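PDB 2YKK: Cel44C from Paenibacillus polymyxa, which catalyses the endo-hydrolysis of beta-1,4-glucan backbones such as xyloglucan, here as the family 44 glycoside hydrolase portion of a longer protein. Local coordinates for residues Val116-Asn121 with Asn153-Tyr158; Thr51-Glu56 with Gly89-Ser94; Leu110-Tyr115 with Asp210-Leu215. The protein carries 2 engineered substitutions. All blocks are in the same frame, centred on the assembly; numbering follows the deposited sequence. Where two conformers were deposited one is given.

Overall arrangement
All three contacts lie on one side of the chain's centre, on or around the parallel eight-stranded barrel. Contact 1 is the most exposed. It joins the outer strands of a small three-stranded sheet, and its chemistry is mainly polar: calcium, waters and a lysine. Contact 2 is buried and mixes hydroxyls, a backbone bond and aromatic rings. Contact 3 is also buried and is mostly apolar, built on M112 and L215, with R211 adding a weak polar bond. Contacts 1 and 2 share the calcium ion and two of its waters, and A117 bonds to G52 and N54. Contact 1 is nested within the loop that contact 3 closes, and P111 packs on V116.

Contact 1: residues Val116-Asn121 with Asn153-Tyr158; sequences VAKDGN and NDNYVY. Engineered in segment 153-158: Y156 (natural residue Arg). With CA (calcium ion), chain C.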
loop_
_atom_site.group_PDB
_atom_site.type_symbol
_atom_site.label_atom_id
_atom_site.label_comp_id
_atom_site.label_asym_id
_atom_site.label_seq_id
_atom_site.Cartn_x
_atom_site.Cartn_y
_atom_site.Cartn_z
ATOM N N VAL A 116 -24.476 6.025 -1.514
ATOM C CA VAL A 116 -23.882 5.245 -2.580
ATOM C C VAL A 116 -24.749 5.364 -3.827
ATOM O O VAL A 116 -25.919 5.713 -3.754
ATOM C CB VAL A 116 -23.655 3.730 -2.186
ATOM C CG1 VAL A 116 -22.666 3.612 -1.004
ATOM C CG2 VAL A 116 -25.025 3.085 -1.833
ATOM N N ALA A 117 -24.153 5.076 -4.989
ATOM C CA ALA A 117 -24.860 5.226 -6.265
ATOM C C ALA A 117 -26.116 4.376 -6.380
ATOM O O ALA A 117 -26.059 3.123 -6.283
ATOM C CB ALA A 117 -23.883 4.902 -7.460
ATOM N N LYS A 118 -27.241 5.019 -6.703
ATOM C CA LYS A 118 -28.506 4.288 -6.864
ATOM C C LYS A 118 -28.625 3.680 -8.273
ATOM O O LYS A 118 -29.423 2.760 -8.482
ATOM C CB LYS A 118 -29.670 5.267 -6.590
ATOM C CG LYS A 118 -31.080 4.578 -6.474
ATOM C CD LYS A 118 -32.090 5.552 -5.782
ATOM C CE LYS A 118 -33.445 4.856 -5.646
ATOM N NZ LYS A 118 -33.485 3.787 -4.551
ATOM N N ASP A 119 -27.886 4.212 -9.241
ATOM C CA ASP A 119 -28.029 3.799 -10.644
ATOM C C ASP A 119 -26.711 3.909 -11.394
ATOM O O ASP A 119 -25.683 4.249 -10.791
ATOM C CB ASP A 119 -29.064 4.712 -11.313
ATOM C CG ASP A 119 -28.650 6.181 -11.264
ATOM O OD1 ASP A 119 -27.532 6.530 -11.683
ATOM O OD2 ASP A 119 -29.473 7.001 -10.803
ATOM N N GLY A 120 -26.740 3.638 -12.717
ATOM C CA GLY A 120 -25.573 3.814 -13.540
ATOM C C GLY A 120 -25.863 4.827 -14.639
ATOM O O GLY A 120 -25.413 4.659 -15.775
ATOM N N ASN A 121 -26.582 5.898 -14.310
ATOM C CA ASN A 121 -27.085 6.834 -15.328
ATOM C C ASN A 121 -26.166 8.019 -15.628
ATOM O O ASN A 121 -26.624 9.066 -16.163
ATOM C CB ASN A 121 -28.488 7.344 -14.927
ATOM C CG ASN A 121 -29.523 6.233 -14.861
ATOM O OD1 ASN A 121 -30.586 6.385 -14.250
ATOM N ND2 ASN A 121 -29.242 5.136 -15.502
ATOM N N ASN A 153 -34.968 -2.175 -4.172
ATOM C CA ASN A 153 -35.865 -1.083 -4.525
ATOM C C ASN A 153 -36.090 -0.052 -3.457
ATOM O O ASN A 153 -36.809 0.919 -3.703
ATOM C CB ASN A 153 -37.210 -1.616 -5.010
ATOM C CG ASN A 153 -37.053 -2.525 -6.222
ATOM O OD1 ASN A 153 -37.547 -3.640 -6.223
ATOM N ND2 ASN A 153 -36.314 -2.078 -7.209
ATOM N N ASP A 154 -35.497 -0.231 -2.282
ATOM C CA ASP A 154 -35.622 0.783 -1.226
ATOM C C ASP A 154 -34.493 1.800 -1.369
ATOM O O ASP A 154 -33.737 1.758 -2.369
ATOM C CB ASP A 154 -35.674 0.118 0.160
ATOM C CG ASP A 154 -34.378 -0.597 0.546
ATOM O OD1 ASP A 154 -33.366 -0.473 -0.184
ATOM O OD2 ASP A 154 -34.365 -1.286 1.628
ATOM N N ASN A 155 -34.377 2.711 -0.400
ATOM C CA ASN A 155 -33.444 3.789 -0.497
ATOM C C ASN A 155 -32.170 3.562 0.318
ATOM O O ASN A 155 -31.463 4.527 0.635
ATOM C CB ASN A 155 -34.115 5.091 -0.053
ATOM C CG ASN A 155 -33.517 6.283 -0.729
ATOM O OD1 ASN A 155 -33.417 6.314 -1.959
ATOM N ND2 ASN A 155 -33.053 7.257 0.064
ATOM N N TYR A 156 -31.879 2.278 0.647
ATOM C CA TYR A 156 -30.847 1.999 1.667
ATOM C C TYR A 156 -29.901 0.947 1.196
ATOM O O TYR A 156 -30.272 0.081 0.384
ATOM C CB TYR A 156 -31.489 1.415 2.961
ATOM C CG TYR A 156 -32.454 2.394 3.597
ATOM C CD1 TYR A 156 -31.945 3.547 4.217
ATOM C CD2 TYR A 156 -33.869 2.229 3.470
ATOM C CE1 TYR A 156 -32.838 4.513 4.785
ATOM C CE2 TYR A 156 -34.747 3.195 3.998
ATOM C CZ TYR A 156 -34.231 4.282 4.663
ATOM O OH TYR A 156 -35.037 5.270 5.169
ATOM N N VAL A 157 -28.668 1.037 1.659
ATOM C CA VAL A 157 -27.780 -0.096 1.615
ATOM C C VAL A 157 -27.300 -0.269 3.083
ATOM O O VAL A 157 -27.023 0.721 3.741
ATOM C CB VAL A 157 -26.671 0.219 0.600
ATOM C CG1 VAL A 157 -25.571 -0.797 0.666
ATOM C CG2 VAL A 157 -27.273 0.403 -0.852
ATOM N N TYR A 158 -27.223 -1.508 3.553
ATOM C CA TYR A 158 -26.844 -1.764 4.925
ATOM C C TYR A 158 -25.469 -2.417 4.938
ATOM O O TYR A 158 -25.299 -3.477 4.317
ATOM C CB TYR A 158 -27.836 -2.770 5.531
ATOM C CG TYR A 158 -29.240 -2.167 5.622
ATOM C CD1 TYR A 158 -29.548 -1.199 6.582
ATOM C CD2 TYR A 158 -30.239 -2.574 4.726
ATOM C CE1 TYR A 158 -30.839 -0.649 6.656
ATOM C CE2 TYR A 158 -31.529 -2.028 4.794
ATOM C CZ TYR A 158 -31.798 -1.084 5.755
ATOM O OH TYR A 158 -33.091 -0.541 5.806
HETATM CA CA CA C . -31.345 -1.661 -0.707
HETATM O O HOH W 1 -35.990 4.173 -3.311
HETATM O O HOH W 2 -31.970 -2.654 1.427
HETATM O O HOH W 3 -31.757 -0.190 -2.529
#
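NZ of K118 reaches the backbone of 153-154 through water 1, which it meets at 2.8 Å and which makes a weak bond to N153 O. NZ also lies 3.0 Å from D154 O, but the angle is too poor for a hydrogen bond. Its partner outside the two segments is OD1 of N136. The lysine chain is extended as far as CE and then turns (chi4 74°), which swings NZ over to these carbonyls. Strands 115-117 and 156-158 flank strand 135-139 in a three-stranded sheet, so they meet through side chains and not through backbone bonds. V116 CG2 touches V157 CG2 at 3.6 Å in the conformer given, the two valines crossing at a slant. Beyond V157 sits the calcium ion. It is bound by D154 OD1 at 2.4 Å, by the backbone O of Y156 at 2.3 Å, and by waters 2 and 3. Both carboxylate oxygens of E56 and the O of D151 complete the seven ligands. Y156 is an engineered residue, and only its carbonyl meets the metal. D154 OD1 also closes an Asx turn: Y156 N reaches it at 3.2 Å from well above the carboxylate plane (72°). Water 2 donates to D154 OD2 and water 3 to D154 O.

Contact 2: residues Thr51-Glu56 with Gly89-Ser94; sequences TGYNWE and GAVTTS. With CA (calcium ion), chain C.
Y53 and V91 point at each other from opposite directions, while T92 crosses the tyrosine at a slant. The tyrosine ring stands with CG opposite the backbone N (chi1 164°), which carries its hydroxyl out to the first turn of helix 90-102. There Y53 CE1 packs on V91 CB at 3.7 Å. T92 OG1 donates to Y53 OH at 3.2 Å. The same OH has a weak bond to OD1 of N58, which also accepts from V91 N. L74 and C75 also touch V91, and L74 touches Y53 as well; C75 forms the disulfide with C85.

The W55 ring presents an edge to G89, with CA of G89 in the ring plane and 4.0 Å from CE3. E56 CG lies over one face of the indole, near its rim. F162 and F165 of helix 159-170 also meet the ring. W55 N in turn lies over one face of the Y53 ring.

A backbone bond joins the segments: G89 N donates to W55 O at 2.7 Å (N-H...O angle 157°). G89 holds the N-cap position with a positive phi (77°). A CB there would come close to the indole edge. Segment 51-56 belongs to the long excursion that leaves barrel strand 42-45, and helix 90-102 leads back to strand 105-110. The contact therefore ties the early part of this excursion to the first turn of the helix that leads back to the barrel.

N54 OD1 accepts from E56 N at 2.9 Å in an Asx turn, which leads into E56, a calcium ligand. The buried hydroxyls and W55 O thus have partners, and the backbone bond probably helps steady the turn that presents E56 to the metal.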
loop_
_atom_site.group_PDB
_atom_site.type_symbol
_atom_site.label_atom_id
_atom_site.label_comp_id
_atom_site.label_asym_id
_atom_site.label_seq_id
_atom_site.Cartn_x
_atom_site.Cartn_y
_atom_site.Cartn_z
ATOM N N THR A 51 -15.842 4.767 -2.406
ATOM C CA THR A 51 -16.649 5.600 -1.473
ATOM C C THR A 51 -18.147 5.458 -1.753
ATOM O O THR A 51 -18.939 5.318 -0.793
ATOM C CB THR A 51 -16.234 7.073 -1.605
ATOM O OG1 THR A 51 -14.900 7.176 -1.064
ATOM C CG2 THR A 51 -17.176 7.996 -0.799
ATOM N N GLY A 52 -18.518 5.551 -3.051
ATOM C CA GLY A 52 -19.945 5.471 -3.450
ATOM C C GLY A 52 -20.359 4.187 -4.123
ATOM O O GLY A 52 -21.417 4.126 -4.793
ATOM N N TYR A 53 -19.533 3.144 -3.967
ATOM C CA TYR A 53 -19.885 1.812 -4.467
ATOM C C TYR A 53 -21.051 1.191 -3.692
ATOM O O TYR A 53 -21.051 1.147 -2.438
ATOM C CB TYR A 53 -18.639 0.887 -4.364
ATOM C CG TYR A 53 -18.940 -0.589 -4.471
ATOM C CD1 TYR A 53 -19.324 -1.157 -5.703
ATOM C CD2 TYR A 53 -18.766 -1.438 -3.378
ATOM C CE1 TYR A 53 -19.559 -2.539 -5.836
ATOM C CE2 TYR A 53 -19.062 -2.809 -3.492
ATOM C CZ TYR A 53 -19.431 -3.315 -4.697
ATOM O OH TYR A 53 -19.616 -4.671 -4.741
ATOM N N ASN A 54 -22.038 0.702 -4.444
ATOM C CA ASN A 54 -23.277 0.176 -3.875
ATOM C C ASN A 54 -23.171 -1.326 -4.084
ATOM O O ASN A 54 -23.220 -1.788 -5.193
ATOM C CB ASN A 54 -24.461 0.774 -4.678
ATOM C CG ASN A 54 -25.798 0.133 -4.332
ATOM O OD1 ASN A 54 -25.843 -0.919 -3.691
ATOM N ND2 ASN A 54 -26.918 0.822 -4.694
ATOM N N TRP A 55 -23.003 -2.096 -3.014
ATOM C CA TRP A 55 -22.787 -3.525 -3.158
ATOM C C TRP A 55 -23.976 -4.262 -3.755
ATOM O O TRP A 55 -23.812 -5.333 -4.359
ATOM C CB TRP A 55 -22.382 -4.127 -1.799
ATOM C CG TRP A 55 -23.546 -4.385 -0.868
ATOM C CD1 TRP A 55 -24.126 -3.502 -0.005
ATOM C CD2 TRP A 55 -24.220 -5.651 -0.682
ATOM N NE1 TRP A 55 -25.143 -4.146 0.708
ATOM C CE2 TRP A 55 -25.226 -5.448 0.295
ATOM C CE3 TRP A 55 -24.100 -6.920 -1.288
ATOM C CZ2 TRP A 55 -26.086 -6.480 0.735
ATOM C CZ3 TRP A 55 -24.948 -7.959 -0.862
ATOM C CH2 TRP A 55 -25.933 -7.723 0.161
ATOM N N GLU A 56 -25.193 -3.711 -3.587
ATOM C CA GLU A 56 -26.385 -4.382 -4.065
ATOM C C GLU A 56 -26.474 -4.432 -5.581
ATOM O O GLU A 56 -26.934 -5.462 -6.112
ATOM C CB GLU A 56 -27.648 -3.682 -3.530
ATOM C CG GLU A 56 -27.703 -3.663 -1.982
ATOM C CD GLU A 56 -28.993 -2.960 -1.500
ATOM O OE1 GLU A 56 -29.623 -2.286 -2.327
ATOM O OE2 GLU A 56 -29.380 -3.072 -0.308
ATOM N N GLY A 89 -23.248 -7.980 -4.783
ATOM C CA GLY A 89 -21.886 -8.278 -4.286
ATOM C C GLY A 89 -20.869 -8.690 -5.341
ATOM O O GLY A 89 -19.678 -8.835 -5.004
ATOM N N ALA A 90 -21.296 -8.825 -6.606
ATOM C CA ALA A 90 -20.423 -9.446 -7.644
ATOM C C ALA A 90 -19.042 -8.771 -7.834
ATOM O O ALA A 90 -18.013 -9.465 -8.008
ATOM C CB ALA A 90 -21.181 -9.549 -9.016
ATOM N N VAL A 91 -18.974 -7.431 -7.760
ATOM C CA VAL A 91 -17.650 -6.752 -7.857
ATOM C C VAL A 91 -16.707 -7.248 -6.753
ATOM O O VAL A 91 -15.507 -7.546 -7.009
ATOM C CB VAL A 91 -17.793 -5.197 -7.798
ATOM C CG1 VAL A 91 -16.462 -4.494 -7.408
ATOM C CG2 VAL A 91 -18.325 -4.653 -9.146
ATOM N N THR A 92 -17.252 -7.401 -5.550
ATOM C CA THR A 92 -16.408 -7.776 -4.409
ATOM C C THR A 92 -16.114 -9.283 -4.402
ATOM O O THR A 92 -14.997 -9.701 -4.079
ATOM C CB THR A 92 -17.057 -7.331 -3.096
ATOM O OG1 THR A 92 -17.104 -5.894 -3.087
ATOM C CG2 THR A 92 -16.174 -7.736 -1.889
ATOM N N THR A 93 -17.115 -10.092 -4.740
ATOM C CA THR A 93 -16.903 -11.533 -4.738
ATOM C C THR A 93 -16.017 -11.955 -5.920
ATOM O O THR A 93 -15.160 -12.826 -5.751
ATOM C CB THR A 93 -18.234 -12.349 -4.732
ATOM O OG1 THR A 93 -18.949 -12.056 -5.928
ATOM C CG2 THR A 93 -19.084 -12.065 -3.483
ATOM N N SER A 94 -16.119 -11.281 -7.064
ATOM C CA SER A 94 -15.192 -11.572 -8.157
ATOM C C SER A 94 -13.752 -11.207 -7.732
ATOM O O SER A 94 -12.800 -11.989 -7.950
ATOM C CB SER A 94 -15.605 -10.846 -9.432
ATOM O OG SER A 94 -14.688 -11.187 -10.498
HETATM CA CA CA C . -31.345 -1.661 -0.707
HETATM O O HOH W 2 -31.970 -2.654 1.427
HETATM O O HOH W 3 -31.757 -0.190 -2.529
#

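Contact 3: residues Leu110-Tyr115 with Asp210-Leu215; sequences LPMAGY and DRSVSL
M112 and R211 mark the closest approach of the two backbones, with their CA atoms 6.7 Å apart. Segment 110-115 leaves the end of barrel strand 105-110 as an irregular loop. Segment 210-215 is a regular helical stretch with R211 and L215 one turn apart, both pointing toward the loop. G114 has a positive phi at which a CB would be jammed against the carbonyl O of A113. The M112 side chain points toward the helix and meets L215 at a slant. Its CG presses on L215 CD2 at 3.3 Å, tighter than usual for two carbons. SD rests 3.6 Å from S212 CA, over the helix backbone. The last torsion is nearly eclipsed (chi3 -15°) and curls CE toward S212 OG, 3.7 Å away, a hydroxyl that bonds to L208 O. This is TIM-barrel packing: helix 205-222, which follows the fourth strand, 181-184, meets the loop after the third. L184 of that fourth strand touches M112, S212 and L215, and V159 of helix 159-170 packs on both L110 and L215. L215 CD2 also meets P111 O at 3.7 Å and packs on L110 CB. R211 is partly exposed. Its chain runs extended past M112, with CB 4.0 Å from M112 SD. NH1 makes a weak bond to M112 O at 3.0 Å, bent to 122°, and A113 O sits over one face of the guanidinium. The stronger polar tie of the arginine is the salt bridge from NE to E207 OE2, one turn earlier on the helix. With an alanine in its place, E207 would probably lose its salt-bridge mate and M112 O this weak bond.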
loop_
_atom_site.group_PDB
_atom_site.type_symbol
_atom_site.label_atom_id
_atom_site.label_comp_id
_atom_site.label_asym_id
_atom_site.label_seq_id
_atom_site.Cartn_x
_atom_site.Cartn_y
_atom_site.Cartn_z
ATOM N N LEU A 110 -15.303 -0.217 2.650
ATOM C CA LEU A 110 -16.708 -0.098 3.025
ATOM C C LEU A 110 -17.019 1.418 2.982
ATOM O O LEU A 110 -16.112 2.243 3.136
ATOM C CB LEU A 110 -16.926 -0.631 4.438
ATOM C CG LEU A 110 -16.562 -2.115 4.598
ATOM C CD1 LEU A 110 -16.801 -2.501 6.062
ATOM C CD2 LEU A 110 -17.418 -2.977 3.660
ATOM N N PRO A 111 -18.292 1.790 2.765
ATOM C CA PRO A 111 -18.609 3.211 2.557
ATOM C C PRO A 111 -18.889 3.936 3.902
ATOM O O PRO A 111 -19.557 3.361 4.788
ATOM C CB PRO A 111 -19.911 3.149 1.706
ATOM C CG PRO A 111 -20.582 1.849 2.176
ATOM C CD PRO A 111 -19.431 0.884 2.473
ATOM N N MET A 112 -18.408 5.174 4.044
ATOM C CA MET A 112 -18.701 6.005 5.216
ATOM C C MET A 112 -19.154 7.408 4.872
ATOM O O MET A 112 -19.634 8.118 5.756
ATOM C CB MET A 112 -17.428 6.185 6.095
ATOM C CG MET A 112 -17.378 5.279 7.198
ATOM S SD MET A 112 -16.118 5.599 8.459
ATOM C CE MET A 112 -15.005 6.739 7.721
ATOM N N ALA A 113 -19.056 7.841 3.633
ATOM C CA ALA A 113 -19.286 9.294 3.342
ATOM C C ALA A 113 -20.777 9.604 3.377
ATOM O O ALA A 113 -21.166 10.767 3.561
ATOM C CB ALA A 113 -18.717 9.677 1.995
ATOM N N GLY A 114 -21.595 8.567 3.255
ATOM C CA GLY A 114 -23.000 8.653 3.659
ATOM C C GLY A 114 -24.009 8.121 2.639
ATOM O O GLY A 114 -25.153 7.825 3.007
ATOM N N TYR A 115 -23.600 8.076 1.373
ATOM C CA TYR A 115 -24.471 7.627 0.285
ATOM C C TYR A 115 -23.724 6.810 -0.749
ATOM O O TYR A 115 -22.494 6.935 -0.892
ATOM C CB TYR A 115 -25.095 8.826 -0.478
ATOM C CG TYR A 115 -25.916 9.735 0.441
ATOM C CD1 TYR A 115 -25.279 10.764 1.152
ATOM C CD2 TYR A 115 -27.286 9.568 0.565
ATOM C CE1 TYR A 115 -26.032 11.596 2.002
ATOM C CE2 TYR A 115 -28.044 10.423 1.402
ATOM C CZ TYR A 115 -27.389 11.414 2.101
ATOM O OH TYR A 115 -28.085 12.302 2.939
ATOM N N ASP A 210 -16.433 9.737 14.835
ATOM C CA ASP A 210 -17.746 9.187 15.135
ATOM C C ASP A 210 -18.256 8.244 14.028
ATOM O O ASP A 210 -18.828 7.162 14.316
ATOM C CB ASP A 210 -18.783 10.308 15.340
ATOM C CG ASP A 210 -18.545 11.117 16.608
ATOM O OD1 ASP A 210 -17.850 10.635 17.513
ATOM O OD2 ASP A 210 -19.088 12.272 16.682
ATOM N N ARG A 211 -18.029 8.626 12.769
ATOM C CA ARG A 211 -18.451 7.776 11.656
ATOM C C ARG A 211 -17.684 6.452 11.698
ATOM O O ARG A 211 -18.222 5.420 11.349
ATOM C CB ARG A 211 -18.154 8.475 10.314
ATOM C CG ARG A 211 -19.244 9.520 9.909
ATOM C CD ARG A 211 -18.913 10.187 8.544
ATOM N NE ARG A 211 -19.834 11.287 8.257
ATOM C CZ ARG A 211 -21.041 11.138 7.705
ATOM N NH1 ARG A 211 -21.476 9.922 7.352
ATOM N NH2 ARG A 211 -21.813 12.201 7.513
ATOM N N SER A 212 -16.411 6.535 12.068
ATOM C CA SER A 212 -15.501 5.397 12.044
ATOM C C SER A 212 -15.875 4.433 13.131
ATOM O O SER A 212 -15.875 3.216 12.919
ATOM C CB SER A 212 -14.054 5.889 12.266
ATOM O OG SER A 212 -13.651 6.697 11.164
ATOM N N VAL A 213 -16.169 4.965 14.313
ATOM C CA VAL A 213 -16.603 4.116 15.448
ATOM C C VAL A 213 -17.893 3.418 15.117
ATOM O O VAL A 213 -18.030 2.232 15.376
ATOM C CB VAL A 213 -16.714 4.956 16.764
ATOM C CG1 VAL A 213 -17.381 4.127 17.896
ATOM C CG2 VAL A 213 -15.303 5.424 17.140
ATOM N N SER A 214 -18.868 4.148 14.576
ATOM C CA SER A 214 -20.151 3.534 14.249
ATOM C C SER A 214 -19.985 2.390 13.202
ATOM O O SER A 214 -20.610 1.287 13.327
ATOM C CB SER A 214 -21.125 4.611 13.742
ATOM O OG SER A 214 -22.334 3.956 13.345
ATOM N N LEU A 215 -19.186 2.650 12.161
ATOM C CA LEU A 215 -19.049 1.640 11.100
ATOM C C LEU A 215 -18.214 0.437 11.658
ATOM O O LEU A 215 -18.579 -0.743 11.451
ATOM C CB LEU A 215 -18.409 2.203 9.834
ATOM C CG LEU A 215 -18.054 1.161 8.745
ATOM C CD1 LEU A 215 -19.254 0.255 8.354
ATOM C CD2 LEU A 215 -17.543 1.967 7.515
#